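Local structure of TSSL (Francisella novicida, 4ACK) at residues 62-67 with 101-106; 68-73 with 88-93. The protein probably serves as a DotU-family component of the type VI secretion machinery, which exports proteins from the bacterium. All blocks are in the same frame, centred on the assembly; numbering follows the deposited sequence.

Interaction 1 (62-67 with 101-106); sequences VFPLLA and EYVFEI
F63 and Y102 meet as a T-shaped aromatic pair between two helices; the axes of segments 62-67 and 101-106 come within 9.7 Å, at 150° between their N-to-C directions, roughly antiparallel. The phenylalanine can be followed outward from its backbone. CB points toward the opposite helix, and chi1 of -178° puts CG anti to the backbone N and carries the ring against Y102, V103 and I106. One ortho carbon, CD1, lies 4.0 Å from CD1 of I106, the end of the isoleucine chain. The next carbon, CE1, comes 3.7 Å from Y102 CD2, which stands over one face of the F63 ring, toward its rim. CE1 also has V103 CG2 near the plane of the ring, at its edge. CZ, at the tip, completes the approach to the tyrosine edge. With the planes at 78° and Y102 CD2 over the F63 face, tyrosine supplies the edge and phenylalanine the face.

Beside this pair, V103 CG2 fits against the first helix where it passes P64, 3.8 Å from P64 CA and 3.7 Å from A67 CB. I106 CD1 reaches P64 CG at 3.9 Å. The contact is thus wholly apolar across the interface, while the Y102 hydroxyl is hydrogen-bonded to K59. Within this all-helical domain, F63, P64 and A67 face helix 99-112, F63 also touching helix 89-94, whereas V62 and L65 pack on helix 30-52 and L65 also touches helix 4-20.

Interaction 2 (68-73 with 88-93); sequences YVDEKL and LLQLEY
D70 OD2 accepts two hydrogen bonds from the same residue, Q90: one from its backbone N, at 2.9 Å, and one from its side-chain amide. The backbone donor uses the syn lone pair of the oxygen and the bond is fairly straight, at 165°. Q90 NE2, also 2.9 Å from D70 OD2, takes the anti lone pair, and the oxygen lies close to the plane of the amide. Carboxylate and amide are nearly coplanar, only 12° apart. At chi1 78°, CG of Q90 lies between the backbone N and the carbonyl carbon, and from there the extended chain carries NE2 to the same oxygen that the Q90 backbone N binds.

The other oxygen, D70 OD1, receives the backbone N of L89 at 2.9 Å through its syn lone pair, and W86 NE1 binds it as well. The carboxylate therefore meets two successive amides in the first turn of helix 89-94, just after L88 at the N-cap position. Carbon packs around the bonds: L88 CD2 lies 3.9 Å from D70 CG, and L89 CD1 meets V69 CG1 at 4.0 Å on the flank.

With OE1 accepting from G99 N and NE2 donating to D70, both ends of the Q90 amide are engaged, which should restrict its rotation. Four N-H groups thus donate to the carboxylate of the buried D70, and the amino end of the short helix, with its partial positive charge, would be expected to stabilise D70 as an anion without a cationic partner across the contact.

How the interactions relate
Interactions 1 and 2 use adjoining segments of helix 55-79, 62-67 and then 68-73, with centres 10 Å apart. Their partners, helix 99-112 and helix 89-94, follow each other in the chain in the reverse order, and interaction 2 is nested inside the loop that interaction 1 closes. The two sites also touch: F63 CZ lies 3.7 Å from Q90 OE1, and L66 CD1 lies 3.6 Å from Y93 CB. One central helix thus receives two successive helices of the returning chain, by a polar grip on a helix start and by an apolar interface. Together they illustrate how a compact, all-helical DotU domain can combine both modes in neighbouring, mutually touching contacts that are both largely buried.

Interaction 1 (62-67 with 101-106)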
ATOM      1  N   VAL A  62       5.936  -4.092   0.277  1.00 25.40           N
ATOM      2  CA  VAL A  62       5.864  -2.931  -0.585  1.00 27.35           C
ATOM      3  C   VAL A  62       4.655  -2.969  -1.597  1.00 28.78           C
ATOM      4  O   VAL A  62       4.104  -1.943  -1.928  1.00 26.71           O
ATOM      5  CB  VAL A  62       7.186  -2.766  -1.362  1.00 28.31           C
ATOM      6  CG1 VAL A  62       7.140  -1.629  -2.488  1.00 24.67           C
ATOM      7  CG2 VAL A  62       8.341  -2.544  -0.343  1.00 27.76           C
ATOM      8  N   PHE A  63       4.293  -4.140  -2.118  1.00 28.79           N
ATOM      9  CA  PHE A  63       3.149  -4.137  -3.070  1.00 28.59           C
ATOM     10  C   PHE A  63       1.838  -3.534  -2.467  1.00 28.07           C
ATOM     11  O   PHE A  63       1.179  -2.751  -3.119  1.00 28.82           O
ATOM     12  CB  PHE A  63       2.876  -5.530  -3.593  1.00 28.50           C
ATOM     13  CG  PHE A  63       1.757  -5.562  -4.582  1.00 28.68           C
ATOM     14  CD1 PHE A  63       0.423  -5.651  -4.147  1.00 26.99           C
ATOM     15  CD2 PHE A  63       2.033  -5.423  -5.938  1.00 26.62           C
ATOM     16  CE1 PHE A  63      -0.628  -5.665  -5.093  1.00 27.94           C
ATOM     17  CE2 PHE A  63       0.973  -5.424  -6.904  1.00 29.65           C
ATOM     18  CZ  PHE A  63      -0.330  -5.539  -6.473  1.00 27.74           C
ATOM     19  N   PRO A  64       1.439  -3.941  -1.256  1.00 26.42           N
ATOM     20  CA  PRO A  64       0.213  -3.413  -0.735  1.00 26.84           C
ATOM     21  C   PRO A  64       0.252  -1.904  -0.526  1.00 28.56           C
ATOM     22  O   PRO A  64      -0.796  -1.270  -0.551  1.00 26.60           O
ATOM     23  CB  PRO A  64       0.072  -4.104   0.633  1.00 26.71           C
ATOM     24  CG  PRO A  64       0.828  -5.433   0.443  1.00 26.50           C
ATOM     25  CD  PRO A  64       1.984  -5.026  -0.423  1.00 27.18           C
ATOM     26  N   LEU A  65       1.432  -1.342  -0.225  1.00 28.68           N
ATOM     27  CA  LEU A  65       1.534   0.090  -0.023  1.00 27.61           C
ATOM     28  C   LEU A  65       1.334   0.759  -1.333  1.00 26.45           C
ATOM     29  O   LEU A  65       0.638   1.767  -1.403  1.00 27.32           O
ATOM     30  CB  LEU A  65       2.903   0.481   0.592  1.00 27.78           C
ATOM     31  CG  LEU A  65       3.159   1.974   0.700  1.00 29.37           C
ATOM     32  CD1 LEU A  65       2.131   2.487   1.725  1.00 29.34           C
ATOM     33  CD2 LEU A  65       4.623   2.180   1.176  1.00 33.41           C
ATOM     34  N   LEU A  66       1.920   0.228  -2.393  1.00 27.12           N
ATOM     35  CA  LEU A  66       1.668   0.767  -3.737  1.00 28.48           C
ATOM     36  C   LEU A  66       0.214   0.680  -4.205  1.00 30.14           C
ATOM     37  O   LEU A  66      -0.286   1.587  -4.930  1.00 30.00           O
ATOM     38  CB  LEU A  66       2.477   0.035  -4.784  1.00 28.35           C
ATOM     39  CG  LEU A  66       3.984  -0.081  -4.565  1.00 34.23           C
ATOM     40  CD1 LEU A  66       4.641  -0.740  -5.780  1.00 35.56           C
ATOM     41  CD2 LEU A  66       4.633   1.250  -4.262  1.00 37.87           C
ATOM     42  N   ALA A  67      -0.422  -0.447  -3.907  1.00 29.93           N
ATOM     43  CA  ALA A  67      -1.820  -0.648  -4.221  1.00 30.51           C
ATOM     44  C   ALA A  67      -2.710   0.333  -3.431  1.00 31.08           C
ATOM     45  O   ALA A  67      -3.725   0.819  -3.954  1.00 31.40           O
ATOM     46  CB  ALA A  67      -2.223  -2.071  -3.889  1.00 30.32           C
ATOM     47  N   GLU A 101      -7.441  -7.190  -5.476  1.00 27.63           N
ATOM     48  CA  GLU A 101      -7.423  -8.644  -5.125  1.00 28.64           C
ATOM     49  C   GLU A 101      -6.107  -9.151  -4.522  1.00 26.71           C
ATOM     50  O   GLU A 101      -6.117  -9.882  -3.552  1.00 26.57           O
ATOM     51  CB  GLU A 101      -7.719  -9.481  -6.406  1.00 29.46           C
ATOM     52  CG  GLU A 101      -9.220  -9.289  -6.739  1.00 34.24           C
ATOM     53  CD  GLU A 101      -9.731  -9.975  -7.991  0.50 39.67           C
ATOM     54  OE1 GLU A 101      -8.910 -10.454  -8.817  0.50 35.99           O
ATOM     55  OE2 GLU A 101     -10.994 -10.011  -8.119  0.50 41.39           O
ATOM     56  N   TYR A 102      -4.987  -8.805  -5.134  1.00 25.59           N
ATOM     57  CA  TYR A 102      -3.727  -9.430  -4.766  1.00 26.53           C
ATOM     58  C   TYR A 102      -3.293  -9.074  -3.307  1.00 27.17           C
ATOM     59  O   TYR A 102      -2.727  -9.901  -2.562  1.00 27.88           O
ATOM     60  CB  TYR A 102      -2.643  -9.120  -5.822  1.00 26.50           C
ATOM     61  CG  TYR A 102      -1.369  -9.913  -5.582  1.00 29.15           C
ATOM     62  CD1 TYR A 102      -1.407 -11.288  -5.375  1.00 29.86           C
ATOM     63  CD2 TYR A 102      -0.120  -9.263  -5.492  1.00 30.29           C
ATOM     64  CE1 TYR A 102      -0.190 -12.013  -5.136  1.00 30.69           C
ATOM     65  CE2 TYR A 102       1.049  -9.947  -5.252  1.00 30.07           C
ATOM     66  CZ  TYR A 102       1.014 -11.323  -5.072  1.00 32.61           C
ATOM     67  OH  TYR A 102       2.205 -11.993  -4.854  1.00 36.43           O
ATOM     68  N   VAL A 103      -3.633  -7.875  -2.851  1.00 27.06           N
ATOM     69  CA  VAL A 103      -3.375  -7.543  -1.411  1.00 25.43           C
ATOM     70  C   VAL A 103      -4.033  -8.558  -0.496  1.00 24.54           C
ATOM     71  O   VAL A 103      -3.473  -8.927   0.546  1.00 23.92           O
ATOM     72  CB  VAL A 103      -3.866  -6.114  -1.080  1.00 24.86           C
ATOM     73  CG1 VAL A 103      -4.029  -5.870   0.442  1.00 24.30           C
ATOM     74  CG2 VAL A 103      -3.035  -5.076  -1.805  1.00 24.01           C
ATOM     75  N   PHE A 104      -5.253  -8.996  -0.814  1.00 24.88           N
ATOM     76  CA  PHE A 104      -5.894  -9.968   0.095  1.00 24.45           C
ATOM     77  C   PHE A 104      -5.370 -11.372  -0.114  1.00 26.24           C
ATOM     78  O   PHE A 104      -5.331 -12.186   0.830  1.00 26.57           O
ATOM     79  CB  PHE A 104      -7.434  -9.889   0.059  1.00 25.05           C
ATOM     80  CG  PHE A 104      -7.934  -8.535   0.472  1.00 25.09           C
ATOM     81  CD1 PHE A 104      -8.030  -8.205   1.813  1.00 25.99           C
ATOM     82  CD2 PHE A 104      -8.239  -7.570  -0.500  1.00 27.19           C
ATOM     83  CE1 PHE A 104      -8.453  -6.923   2.222  1.00 26.52           C
ATOM     84  CE2 PHE A 104      -8.671  -6.323  -0.132  1.00 27.42           C
ATOM     85  CZ  PHE A 104      -8.787  -5.989   1.251  1.00 27.17           C
ATOM     86  N   GLU A 105      -4.832 -11.610  -1.296  1.00 26.67           N
ATOM     87  CA  GLU A 105      -4.031 -12.816  -1.474  1.00 30.21           C
ATOM     88  C   GLU A 105      -2.755 -12.797  -0.614  1.00 28.51           C
ATOM     89  O   GLU A 105      -2.460 -13.772   0.078  1.00 29.20           O
ATOM     90  CB  GLU A 105      -3.627 -13.047  -2.922  1.00 28.39           C
ATOM     91  CG  GLU A 105      -3.103 -14.489  -3.081  1.00 37.61           C
ATOM     92  CD  GLU A 105      -2.648 -14.770  -4.509  1.00 39.51           C
ATOM     93  OE1 GLU A 105      -3.295 -14.262  -5.424  1.00 41.50           O
ATOM     94  OE2 GLU A 105      -1.644 -15.471  -4.708  1.00 44.27           O
ATOM     95  N   ILE A 106      -1.998 -11.700  -0.650  1.00 29.02           N
ATOM     96  CA  ILE A 106      -0.875 -11.508   0.316  1.00 26.09           C
ATOM     97  C   ILE A 106      -1.302 -11.723   1.756  1.00 26.68           C
ATOM     98  O   ILE A 106      -0.626 -12.470   2.533  1.00 27.51           O
ATOM     99  CB  ILE A 106      -0.262 -10.118   0.156  1.00 26.29           C
ATOM    100  CG1 ILE A 106       0.426 -10.116  -1.207  1.00 22.59           C
ATOM    101  CG2 ILE A 106       0.698  -9.768   1.375  1.00 23.76           C
ATOM    102  CD1 ILE A 106       0.901  -8.722  -1.707  1.00 26.08           C
TER

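Interaction 2 (68-73 with 88-93)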
ATOM      1  N   TYR A  68      -2.363   0.590  -2.167  1.00 31.03           N
ATOM      2  CA  TYR A  68      -3.059   1.572  -1.396  1.00 30.41           C
ATOM      3  C   TYR A  68      -2.930   2.994  -2.066  1.00 32.32           C
ATOM      4  O   TYR A  68      -3.945   3.704  -2.259  1.00 31.07           O
ATOM      5  CB  TYR A  68      -2.574   1.557   0.041  1.00 31.29           C
ATOM      6  CG  TYR A  68      -2.910   2.830   0.814  1.00 31.57           C
ATOM      7  CD1 TYR A  68      -2.051   3.973   0.769  1.00 35.20           C
ATOM      8  CD2 TYR A  68      -4.121   2.947   1.474  1.00 34.12           C
ATOM      9  CE1 TYR A  68      -2.401   5.192   1.432  1.00 36.00           C
ATOM     10  CE2 TYR A  68      -4.493   4.127   2.145  1.00 37.65           C
ATOM     11  CZ  TYR A  68      -3.627   5.243   2.140  1.00 39.10           C
ATOM     12  OH  TYR A  68      -4.032   6.354   2.843  1.00 41.76           O
ATOM     13  N   VAL A  69      -1.699   3.391  -2.428  1.00 31.93           N
ATOM     14  CA  VAL A  69      -1.470   4.685  -3.057  1.00 32.73           C
ATOM     15  C   VAL A  69      -2.240   4.769  -4.394  1.00 34.21           C
ATOM     16  O   VAL A  69      -2.981   5.739  -4.636  1.00 32.80           O
ATOM     17  CB  VAL A  69       0.004   4.960  -3.337  1.00 32.08           C
ATOM     18  CG1 VAL A  69       0.123   6.267  -4.109  1.00 35.04           C
ATOM     19  CG2 VAL A  69       0.815   5.053  -2.015  1.00 32.46           C
ATOM     20  N   ASP A  70      -2.047   3.767  -5.253  1.00 33.75           N
ATOM     21  CA  ASP A  70      -2.789   3.685  -6.488  1.00 35.60           C
ATOM     22  C   ASP A  70      -4.298   3.829  -6.276  1.00 35.88           C
ATOM     23  O   ASP A  70      -4.938   4.558  -7.031  1.00 35.49           O
ATOM     24  CB  ASP A  70      -2.507   2.392  -7.218  1.00 35.73           C
ATOM     25  CG  ASP A  70      -1.157   2.377  -7.868  1.00 38.03           C
ATOM     26  OD1 ASP A  70      -0.507   3.460  -8.025  1.00 41.53           O
ATOM     27  OD2 ASP A  70      -0.725   1.256  -8.224  1.00 36.11           O
ATOM     28  N   GLU A  71      -4.846   3.167  -5.242  1.00 34.99           N
ATOM     29  CA  GLU A  71      -6.291   3.149  -5.041  1.00 34.70           C
ATOM     30  C   GLU A  71      -6.816   4.553  -4.697  1.00 36.17           C
ATOM     31  O   GLU A  71      -7.916   4.948  -5.063  1.00 33.07           O
ATOM     32  CB  GLU A  71      -6.667   2.216  -3.887  1.00 33.65           C
ATOM     33  CG  GLU A  71      -8.227   2.110  -3.675  1.00 35.16           C
ATOM     34  CD  GLU A  71      -8.603   1.082  -2.645  1.00 33.01           C
ATOM     35  OE1 GLU A  71      -8.344  -0.109  -2.934  1.00 32.70           O
ATOM     36  OE2 GLU A  71      -9.117   1.459  -1.553  1.00 32.15           O
ATOM     37  N   LYS A  72      -6.045   5.258  -3.881  1.00 37.14           N
ATOM     38  CA  LYS A  72      -6.485   6.542  -3.387  1.00 39.10           C
ATOM     39  C   LYS A  72      -6.375   7.570  -4.549  1.00 39.65           C
ATOM     40  O   LYS A  72      -7.240   8.424  -4.715  1.00 40.20           O
ATOM     41  CB  LYS A  72      -5.678   6.931  -2.130  1.00 39.04           C
ATOM     42  CG  LYS A  72      -6.006   6.052  -0.886  1.00 39.47           C
ATOM     43  CD  LYS A  72      -7.522   5.670  -0.813  1.00 44.49           C
ATOM     44  CE  LYS A  72      -7.898   4.736   0.367  1.00 44.71           C
ATOM     45  NZ  LYS A  72      -9.294   4.103   0.186  1.00 45.20           N
ATOM     46  N   LEU A  73      -5.356   7.409  -5.378  1.00 39.67           N
ATOM     47  CA  LEU A  73      -5.138   8.273  -6.491  1.00 41.08           C
ATOM     48  C   LEU A  73      -6.168   8.047  -7.574  1.00 42.65           C
ATOM     49  O   LEU A  73      -6.684   9.035  -8.125  1.00 41.81           O
ATOM     50  CB  LEU A  73      -3.722   8.124  -7.050  1.00 40.78           C
ATOM     51  CG  LEU A  73      -2.714   9.103  -6.397  1.00 39.39           C
ATOM     52  CD1 LEU A  73      -2.972  10.503  -7.002  1.00 42.95           C
ATOM     53  CD2 LEU A  73      -2.831   9.193  -4.882  1.00 36.08           C
ATOM     54  N   LEU A  88      -0.124   3.655 -12.748  1.00 41.45           N
ATOM     55  CA  LEU A  88      -0.105   2.801 -11.578  1.00 39.28           C
ATOM     56  C   LEU A  88       1.337   2.455 -11.086  1.00 38.69           C
ATOM     57  O   LEU A  88       2.179   1.929 -11.807  1.00 37.98           O
ATOM     58  CB  LEU A  88      -0.937   1.522 -11.836  1.00 38.86           C
ATOM     59  CG  LEU A  88      -2.447   1.599 -12.143  1.00 39.26           C
ATOM     60  CD1 LEU A  88      -3.112   0.185 -12.186  1.00 39.07           C
ATOM     61  CD2 LEU A  88      -3.207   2.465 -11.163  1.00 38.12           C
ATOM     62  N   LEU A  89       1.601   2.761  -9.834  1.00 38.05           N
ATOM     63  CA  LEU A  89       2.854   2.350  -9.203  1.00 37.13           C
ATOM     64  C   LEU A  89       2.965   0.821  -9.092  1.00 36.46           C
ATOM     65  O   LEU A  89       4.031   0.225  -9.306  1.00 35.34           O
ATOM     66  CB  LEU A  89       2.891   2.952  -7.820  1.00 36.56           C
ATOM     67  CG  LEU A  89       3.085   4.471  -7.861  1.00 37.53           C
ATOM     68  CD1 LEU A  89       3.046   5.020  -6.467  1.00 38.74           C
ATOM     69  CD2 LEU A  89       4.412   4.762  -8.501  1.00 39.53           C
ATOM     70  N   GLN A  90       1.854   0.177  -8.780  1.00 36.57           N
ATOM     71  CA  GLN A  90       1.916  -1.260  -8.541  1.00 37.84           C
ATOM     72  C   GLN A  90       2.357  -1.950  -9.857  1.00 38.99           C
ATOM     73  O   GLN A  90       3.014  -3.010  -9.841  1.00 38.44           O
ATOM     74  CB  GLN A  90       0.571  -1.787  -8.000  1.00 36.78           C
ATOM     75  CG  GLN A  90      -0.489  -1.952  -9.076  1.00 35.35           C
ATOM     76  CD  GLN A  90      -1.833  -2.166  -8.483  1.00 34.70           C
ATOM     77  OE1 GLN A  90      -2.389  -3.260  -8.586  1.00 34.26           O
ATOM     78  NE2 GLN A  90      -2.364  -1.130  -7.798  1.00 30.49           N
ATOM     79  N   LEU A  91       1.998  -1.326 -10.982  1.00 40.38           N
ATOM     80  CA  LEU A  91       2.360  -1.844 -12.299  1.00 43.52           C
ATOM     81  C   LEU A  91       3.843  -1.568 -12.671  1.00 44.57           C
ATOM     82  O   LEU A  91       4.534  -2.444 -13.189  1.00 44.82           O
ATOM     83  CB  LEU A  91       1.430  -1.260 -13.372  1.00 44.10           C
ATOM     84  CG  LEU A  91       1.478  -1.836 -14.790  1.00 46.50           C
ATOM     85  CD1 LEU A  91       1.358  -3.369 -14.857  1.00 46.09           C
ATOM     86  CD2 LEU A  91       0.354  -1.194 -15.637  1.00 47.76           C
ATOM     87  N   GLU A  92       4.310  -0.336 -12.433  1.00 45.12           N
ATOM     88  CA  GLU A  92       5.712   0.032 -12.683  1.00 45.51           C
ATOM     89  C   GLU A  92       6.680  -0.890 -11.896  1.00 44.47           C
ATOM     90  O   GLU A  92       7.698  -1.322 -12.415  1.00 44.96           O
ATOM     91  CB  GLU A  92       5.912   1.478 -12.249  1.00 46.07           C
ATOM     92  CG  GLU A  92       7.110   2.154 -12.834  1.00 52.25           C
ATOM     93  CD  GLU A  92       7.407   3.483 -12.156  1.00 58.09           C
ATOM     94  OE1 GLU A  92       6.482   4.330 -12.055  1.00 59.51           O
ATOM     95  OE2 GLU A  92       8.581   3.676 -11.730  1.00 62.25           O
ATOM     96  N   TYR A  93       6.334  -1.201 -10.655  1.00 43.18           N
ATOM     97  CA  TYR A  93       7.237  -1.884  -9.738  1.00 42.59           C
ATOM     98  C   TYR A  93       7.141  -3.402  -9.690  1.00 42.18           C
ATOM     99  O   TYR A  93       8.135  -4.059  -9.362  1.00 40.76           O
ATOM    100  CB  TYR A  93       7.030  -1.340  -8.342  1.00 41.69           C
ATOM    101  CG  TYR A  93       7.697  -0.022  -8.192  1.00 45.36           C
ATOM    102  CD1 TYR A  93       9.085   0.061  -8.014  1.00 45.86           C
ATOM    103  CD2 TYR A  93       6.968   1.154  -8.277  1.00 46.94           C
ATOM    104  CE1 TYR A  93       9.712   1.291  -7.896  1.00 48.82           C
ATOM    105  CE2 TYR A  93       7.590   2.385  -8.150  1.00 48.00           C
ATOM    106  CZ  TYR A  93       8.954   2.445  -7.972  1.00 49.26           C
ATOM    107  OH  TYR A  93       9.559   3.670  -7.847  1.00 52.82           O
TER